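Local atomic coordinates of complement C1r subcomponent (Homo sapiens, PDB entry 6F1D), a protein that acts as a serine protease of the classical complement pathway, activating C1s within the C1 complex, and is represented here by its second CUB domain. Residues 40-45 against 91-96; 44-49 against 108-113. One frame throughout, in Å; residues are numbered along the deposited sequence.

Contact 1 of 2, residues 40-45 against 91-96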
loop_
_atom_site.group_PDB
_atom_site.type_symbol
_atom_site.label_atom_id
_atom_site.label_comp_id
_atom_site.label_asym_id
_atom_site.label_seq_id
_atom_site.Cartn_x
_atom_site.Cartn_y
_atom_site.Cartn_z
ATOM N N LEU A 40 -20.214 2.877 -1.702
ATOM C CA LEU A 40 -19.401 1.886 -1.024
ATOM C C LEU A 40 -18.209 2.600 -0.414
ATOM O O LEU A 40 -17.743 3.610 -0.940
ATOM C CB LEU A 40 -18.901 0.804 -1.973
ATOM C CG LEU A 40 -19.879 -0.165 -2.632
ATOM C CD1 LEU A 40 -19.079 -1.104 -3.481
ATOM C CD2 LEU A 40 -20.727 -0.955 -1.613
ATOM N N THR A 41 -17.713 2.073 0.690
ATOM C CA THR A 41 -16.512 2.600 1.316
ATOM C C THR A 41 -15.484 1.488 1.454
ATOM O O THR A 41 -15.829 0.323 1.660
ATOM C CB THR A 41 -16.826 3.230 2.680
ATOM O OG1 THR A 41 -15.616 3.500 3.383
ATOM C CG2 THR A 41 -17.665 2.319 3.514
ATOM N N LEU A 42 -14.216 1.853 1.332
ATOM C CA LEU A 42 -13.127 0.886 1.266
ATOM C C LEU A 42 -12.505 0.709 2.636
ATOM O O LEU A 42 -12.285 1.694 3.358
ATOM C CB LEU A 42 -12.056 1.320 0.274
ATOM C CG LEU A 42 -12.563 1.152 -1.136
ATOM C CD1 LEU A 42 -11.777 2.099 -2.022
ATOM C CD2 LEU A 42 -12.325 -0.336 -1.519
ATOM N N HIS A 43 -12.309 -0.555 3.011
ATOM C CA HIS A 43 -11.576 -0.963 4.202
ATOM C C HIS A 43 -10.311 -1.701 3.774
ATOM O O HIS A 43 -10.364 -2.586 2.902
ATOM C CB HIS A 43 -12.428 -1.886 5.074
ATOM C CG HIS A 43 -13.605 -1.216 5.703
ATOM N ND1 HIS A 43 -13.728 -1.060 7.065
ATOM C CD2 HIS A 43 -14.735 -0.712 5.161
ATOM C CE1 HIS A 43 -14.881 -0.470 7.337
ATOM N NE2 HIS A 43 -15.508 -0.242 6.196
ATOM N N LEU A 44 -9.180 -1.356 4.388
ATOM C CA LEU A 44 -7.889 -1.971 4.044
ATOM C C LEU A 44 -7.349 -2.718 5.252
ATOM O O LEU A 44 -7.407 -2.214 6.394
ATOM C CB LEU A 44 -6.854 -0.909 3.636
ATOM C CG LEU A 44 -7.238 0.155 2.613
ATOM C CD1 LEU A 44 -6.015 1.037 2.400
ATOM C CD2 LEU A 44 -7.622 -0.521 1.325
ATOM N N LYS A 45 -6.836 -3.917 5.002
ATOM C CA LYS A 45 -6.272 -4.743 6.044
ATOM C C LYS A 45 -4.941 -5.313 5.574
ATOM O O LYS A 45 -4.915 -6.125 4.653
ATOM C CB LYS A 45 -7.220 -5.892 6.352
ATOM C CG LYS A 45 -6.576 -6.844 7.258
ATOM C CD LYS A 45 -7.158 -8.226 7.117
ATOM C CE LYS A 45 -6.907 -8.933 8.382
ATOM N NZ LYS A 45 -7.631 -8.358 9.552
ATOM N N ASN A 91 -14.604 5.857 -1.592
ATOM C CA ASN A 91 -14.641 4.897 -2.688
ATOM C C ASN A 91 -13.433 4.990 -3.617
ATOM O O ASN A 91 -13.424 4.320 -4.649
ATOM C CB ASN A 91 -15.927 5.075 -3.503
ATOM C CG ASN A 91 -15.948 6.382 -4.257
ATOM O OD1 ASN A 91 -15.467 7.389 -3.762
ATOM N ND2 ASN A 91 -16.492 6.370 -5.467
ATOM N N ALA A 92 -12.425 5.803 -3.287
ATOM C CA ALA A 92 -11.264 6.035 -4.160
ATOM C C ALA A 92 -10.030 6.072 -3.280
ATOM O O ALA A 92 -9.874 6.997 -2.477
ATOM C CB ALA A 92 -11.398 7.351 -4.925
ATOM N N VAL A 93 -9.172 5.072 -3.411
ATOM C CA VAL A 93 -7.931 5.002 -2.640
ATOM C C VAL A 93 -6.761 4.924 -3.614
ATOM O O VAL A 93 -6.884 4.329 -4.692
ATOM C CB VAL A 93 -7.981 3.795 -1.686
ATOM C CG1 VAL A 93 -6.614 3.449 -1.109
ATOM C CG2 VAL A 93 -9.007 4.128 -0.561
ATOM N N ASP A 94 -5.644 5.568 -3.276
ATOM C CA ASP A 94 -4.421 5.341 -4.038
ATOM C C ASP A 94 -3.315 4.969 -3.063
ATOM O O ASP A 94 -3.225 5.546 -1.976
ATOM C CB ASP A 94 -4.020 6.562 -4.839
ATOM C CG ASP A 94 -5.062 6.924 -5.924
ATOM O OD1 ASP A 94 -4.811 6.637 -7.135
ATOM O OD2 ASP A 94 -6.125 7.503 -5.562
ATOM N N LEU A 95 -2.510 3.977 -3.426
ATOM C CA LEU A 95 -1.274 3.651 -2.715
ATOM C C LEU A 95 -0.100 3.971 -3.620
ATOM O O LEU A 95 -0.101 3.598 -4.793
ATOM C CB LEU A 95 -1.213 2.191 -2.317
ATOM C CG LEU A 95 -2.342 1.813 -1.362
ATOM C CD1 LEU A 95 -3.444 1.254 -2.216
ATOM C CD2 LEU A 95 -1.834 0.785 -0.365
ATOM N N LEU A 96 0.876 4.678 -3.078
ATOM C CA LEU A 96 2.095 5.031 -3.779
ATOM C C LEU A 96 3.197 4.311 -3.018
ATOM O O LEU A 96 3.312 4.476 -1.809
ATOM C CB LEU A 96 2.336 6.537 -3.746
ATOM C CG LEU A 96 1.337 7.455 -4.426
ATOM C CD1 LEU A 96 1.973 8.842 -4.526
ATOM C CD2 LEU A 96 0.973 6.876 -5.794
#
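Leu40 meets Asn91 through its backbone: the carbonyl O of Leu40 lies 3.5 Å from Asn91 CB, a van der Waals touch at the loop end that leads into strand 92-98. Asn91 holds CG between its backbone N and carbonyl carbon (chi1 68°), which carries the amide away from Leu40; ND2 is hydrogen-bonded to the backbone O of Val36, so a polar residue suits this margin of the core. Two positions on, Leu42 turns its side chain to the interior and makes the main contact. Its CD1 branch does the touching: Leu42 CD1 lies 3.7 Å from the carbonyl carbon of Asn91 and equally close to Val93 CG2, while CD2 packs on Tyr112 of its own sheet. The Leu42 and Val93 side chains meet at a slant, methyl against methyl.

These strands belong to the two different sheets of the CUB beta-sandwich, 40-46 to one and 92-98 to the other. Over residues 40-45 and 92-96 the strand axes approach to 8.0 Å and run at 30° to one another, the slightly rotated stacking of a face-to-face sandwich. No hydrogen bond joins them; the backbone of Leu42 instead pairs within its sheet with Thr88 and Ser90. His43 faces the opposite way, its NE2 bonded to Glu115 OE1, as expected of alternation along a strand whose one side is core and whose other side can carry polar groups.

Leu44 returns to the interior and meets the other methyl of Val93. The branching of valine at CB serves this well: with CG1 anti to the backbone N (chi1 166°), CG2 is given to Leu42 and CG1 to Leu44, where CD1 of Leu44 stops 4.3 Å from Val93 CG1.

Contact 2 of 2, residues 44-49 against 108-113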
loop_
_atom_site.group_PDB
_atom_site.type_symbol
_atom_site.label_atom_id
_atom_site.label_comp_id
_atom_site.label_asym_id
_atom_site.label_seq_id
_atom_site.Cartn_x
_atom_site.Cartn_y
_atom_site.Cartn_z
ATOM N N LEU A 44 -9.180 -1.356 4.388
ATOM C CA LEU A 44 -7.889 -1.971 4.044
ATOM C C LEU A 44 -7.349 -2.718 5.252
ATOM O O LEU A 44 -7.407 -2.214 6.394
ATOM C CB LEU A 44 -6.854 -0.909 3.636
ATOM C CG LEU A 44 -7.238 0.155 2.613
ATOM C CD1 LEU A 44 -6.015 1.037 2.400
ATOM C CD2 LEU A 44 -7.622 -0.521 1.325
ATOM N N LYS A 45 -6.836 -3.917 5.002
ATOM C CA LYS A 45 -6.272 -4.743 6.044
ATOM C C LYS A 45 -4.941 -5.313 5.574
ATOM O O LYS A 45 -4.915 -6.125 4.653
ATOM C CB LYS A 45 -7.220 -5.892 6.352
ATOM C CG LYS A 45 -6.576 -6.844 7.258
ATOM C CD LYS A 45 -7.158 -8.226 7.117
ATOM C CE LYS A 45 -6.907 -8.933 8.382
ATOM N NZ LYS A 45 -7.631 -8.358 9.552
ATOM N N PHE A 46 -3.862 -4.973 6.249
ATOM C CA PHE A 46 -2.585 -5.539 5.853
ATOM C C PHE A 46 -2.383 -6.907 6.458
ATOM O O PHE A 46 -2.709 -7.133 7.622
ATOM C CB PHE A 46 -1.466 -4.611 6.281
ATOM C CG PHE A 46 -1.337 -3.415 5.380
ATOM C CD1 PHE A 46 -0.508 -3.474 4.277
ATOM C CD2 PHE A 46 -2.089 -2.280 5.596
ATOM C CE1 PHE A 46 -0.400 -2.371 3.398
ATOM C CE2 PHE A 46 -1.990 -1.177 4.740
ATOM C CZ PHE A 46 -1.135 -1.223 3.651
ATOM N N LEU A 47 -1.734 -7.777 5.700
ATOM C CA LEU A 47 -1.377 -9.101 6.141
ATOM C C LEU A 47 0.034 -9.111 6.705
ATOM O O LEU A 47 0.778 -8.143 6.587
ATOM C CB LEU A 47 -1.515 -10.082 4.987
ATOM C CG LEU A 47 -2.984 -10.347 4.587
ATOM C CD1 LEU A 47 -3.917 -10.358 5.784
ATOM C CD2 LEU A 47 -3.512 -9.378 3.598
ATOM N N GLU A 48 0.385 -10.206 7.361
ATOM C CA GLU A 48 1.780 -10.398 7.743
ATOM C C GLU A 48 2.428 -11.437 6.836
ATOM O O GLU A 48 1.760 -12.372 6.402
ATOM C CB GLU A 48 1.889 -10.861 9.204
ATOM C CG GLU A 48 1.233 -9.892 10.170
ATOM C CD GLU A 48 1.469 -10.222 11.644
ATOM O OE1 GLU A 48 1.368 -9.289 12.477
ATOM O OE2 GLU A 48 1.740 -11.404 11.974
ATOM N N PRO A 49 3.721 -11.324 6.530
ATOM C CA PRO A 49 4.682 -10.300 6.918
ATOM C C PRO A 49 4.485 -8.960 6.244
ATOM O O PRO A 49 3.973 -8.838 5.130
ATOM C CB PRO A 49 6.019 -10.902 6.481
ATOM C CG PRO A 49 5.636 -11.706 5.280
ATOM C CD PRO A 49 4.367 -12.380 5.733
ATOM N N TRP A 108 4.857 -5.776 1.229
ATOM C CA TRP A 108 3.592 -5.670 1.949
ATOM C C TRP A 108 2.520 -6.305 1.086
ATOM O O TRP A 108 2.669 -6.428 -0.136
ATOM C CB TRP A 108 3.239 -4.198 2.242
ATOM C CG TRP A 108 3.359 -3.370 1.002
ATOM C CD1 TRP A 108 4.484 -2.745 0.556
ATOM C CD2 TRP A 108 2.353 -3.134 -0.004
ATOM N NE1 TRP A 108 4.224 -2.082 -0.619
ATOM C CE2 TRP A 108 2.937 -2.325 -0.997
ATOM C CE3 TRP A 108 0.999 -3.502 -0.142
ATOM C CZ2 TRP A 108 2.244 -1.888 -2.119
ATOM C CZ3 TRP A 108 0.323 -3.066 -1.267
ATOM C CH2 TRP A 108 0.944 -2.256 -2.229
ATOM N N LYS A 109 1.422 -6.665 1.735
ATOM C CA LYS A 109 0.262 -7.191 1.041
ATOM C C LYS A 109 -0.951 -6.793 1.872
ATOM O O LYS A 109 -0.906 -6.888 3.106
ATOM C CB LYS A 109 0.345 -8.721 0.928
ATOM C CG LYS A 109 -0.882 -9.397 0.331
ATOM C CD LYS A 109 -0.518 -10.822 -0.080
ATOM C CE LYS A 109 -1.731 -11.613 -0.522
ATOM N NZ LYS A 109 -1.353 -13.030 -0.839
ATOM N N LEU A 110 -2.031 -6.400 1.200
ATOM C CA LEU A 110 -3.263 -6.010 1.880
ATOM C C LEU A 110 -4.427 -6.662 1.161
ATOM O O LEU A 110 -4.325 -7.051 -0.008
ATOM C CB LEU A 110 -3.457 -4.483 1.898
ATOM C CG LEU A 110 -3.662 -3.779 0.576
ATOM C CD1 LEU A 110 -5.136 -3.826 0.156
ATOM C CD2 LEU A 110 -3.238 -2.274 0.725
ATOM N N ARG A 111 -5.527 -6.807 1.889
ATOM C CA ARG A 111 -6.829 -7.123 1.316
ATOM C C ARG A 111 -7.739 -5.924 1.534
ATOM O O ARG A 111 -7.845 -5.408 2.659
ATOM C CB ARG A 111 -7.454 -8.352 1.962
ATOM C CG ARG A 111 -8.893 -8.651 1.471
ATOM C CD ARG A 111 -9.270 -10.129 1.588
ATOM N NE ARG A 111 -10.487 -10.419 0.821
ATOM C CZ ARG A 111 -11.690 -10.543 1.360
ATOM N NH1 ARG A 111 -11.860 -10.438 2.682
ATOM N NH2 ARG A 111 -12.722 -10.799 0.573
ATOM N N TYR A 112 -8.400 -5.481 0.471
ATOM C CA TYR A 112 -9.426 -4.456 0.620
ATOM C C TYR A 112 -10.796 -5.101 0.472
ATOM O O TYR A 112 -10.967 -6.078 -0.277
ATOM C CB TYR A 112 -9.219 -3.321 -0.385
ATOM C CG TYR A 112 -9.621 -3.622 -1.807
ATOM C CD1 TYR A 112 -10.926 -3.409 -2.233
ATOM C CD2 TYR A 112 -8.685 -4.072 -2.739
ATOM C CE1 TYR A 112 -11.303 -3.694 -3.552
ATOM C CE2 TYR A 112 -9.050 -4.351 -4.045
ATOM C CZ TYR A 112 -10.361 -4.161 -4.440
ATOM O OH TYR A 112 -10.737 -4.418 -5.740
ATOM N N THR A 113 -11.759 -4.579 1.223
ATOM C CA THR A 113 -13.140 -5.000 1.111
ATOM C C THR A 113 -13.974 -3.738 1.047
ATOM O O THR A 113 -13.489 -2.653 1.380
ATOM C CB THR A 113 -13.569 -5.852 2.301
ATOM O OG1 THR A 113 -13.136 -5.204 3.527
ATOM C CG2 THR A 113 -12.957 -7.297 2.210
HETATM O O HOH W 1 1.989 -6.845 4.565
#
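Lys45 and Arg111 form the hydrogen-bonded pair between two antiparallel strands inclined at 155°, Lys45 N giving to Arg111 O at 3.0 Å and Arg111 N to Lys45 O at 2.9 Å. The strands are neighbours in one sheet of the CUB beta-sandwich, and Leu47 N extends the pairing with an almost straight bond to Lys109 O.

The non-hydrogen-bonded pairs Leu44 with Tyr112 and Phe46 with Leu110 put their side chains on the core face. Leu44 CD2 meets Tyr112 at CB, 3.6 Å away, while the tyrosine ring leads away, its OH bonded to the backbone O of Glu10. Phe46 offers one ring face to Leu110, whose CB stands 4.0 Å from the ring centroid and 16° off the normal, a CH-pi contact. Leu110 keeps CG between its backbone N and carbonyl carbon (chi1 65°), which helps bring CD2 to within 3.8 Å of Phe46 CZ. At the edge of the same ring, CE1 meets Trp108 CE3 at 4.0 Å, and Leu65 and Ile67 of the opposing sheet also pack on Phe46. Were Phe46 replaced by an alanine, a gap would probably open between the sheets, and Leu110 and the Trp108 indole would be likely to lose the ring they pack against.

The other side suits long, charged residues. Lys45 and Arg111 send their aliphatic stems outward with their charges beyond them, and Lys109 makes a cation-pi contact with Tyr14. Leu47 is the apolar exception, its CD2 methyl resting against the backbone near Arg111 N and against Lys109 CG. Past Leu47, where Pro49 follows a cis peptide bond, a water takes over from direct backbone pairing: it accepts from Lys109 N at 2.9 Å and lies 2.7 Å from Leu47 O.

Strand 40-46 serves both contacts, and Leu44, shared by the two, faces both neighbouring strands. Contact 1 is buried and spans the two sheets, so it relies on aliphatic packing without hydrogen bonds. Contact 2 lies within a single sheet, where backbone hydrogen bonds set the spacing; one of its sides is apolar core and the other carries lysine and arginine toward the surface. The two are joined in the interior by Leu95 against Leu110, so that strand 109-116 also helps fill the space between the sheets, and along the backbone by a probable hydrogen bond from His43 N to Thr113 O, which continues the pairing of contact 2 into the strand of contact 1.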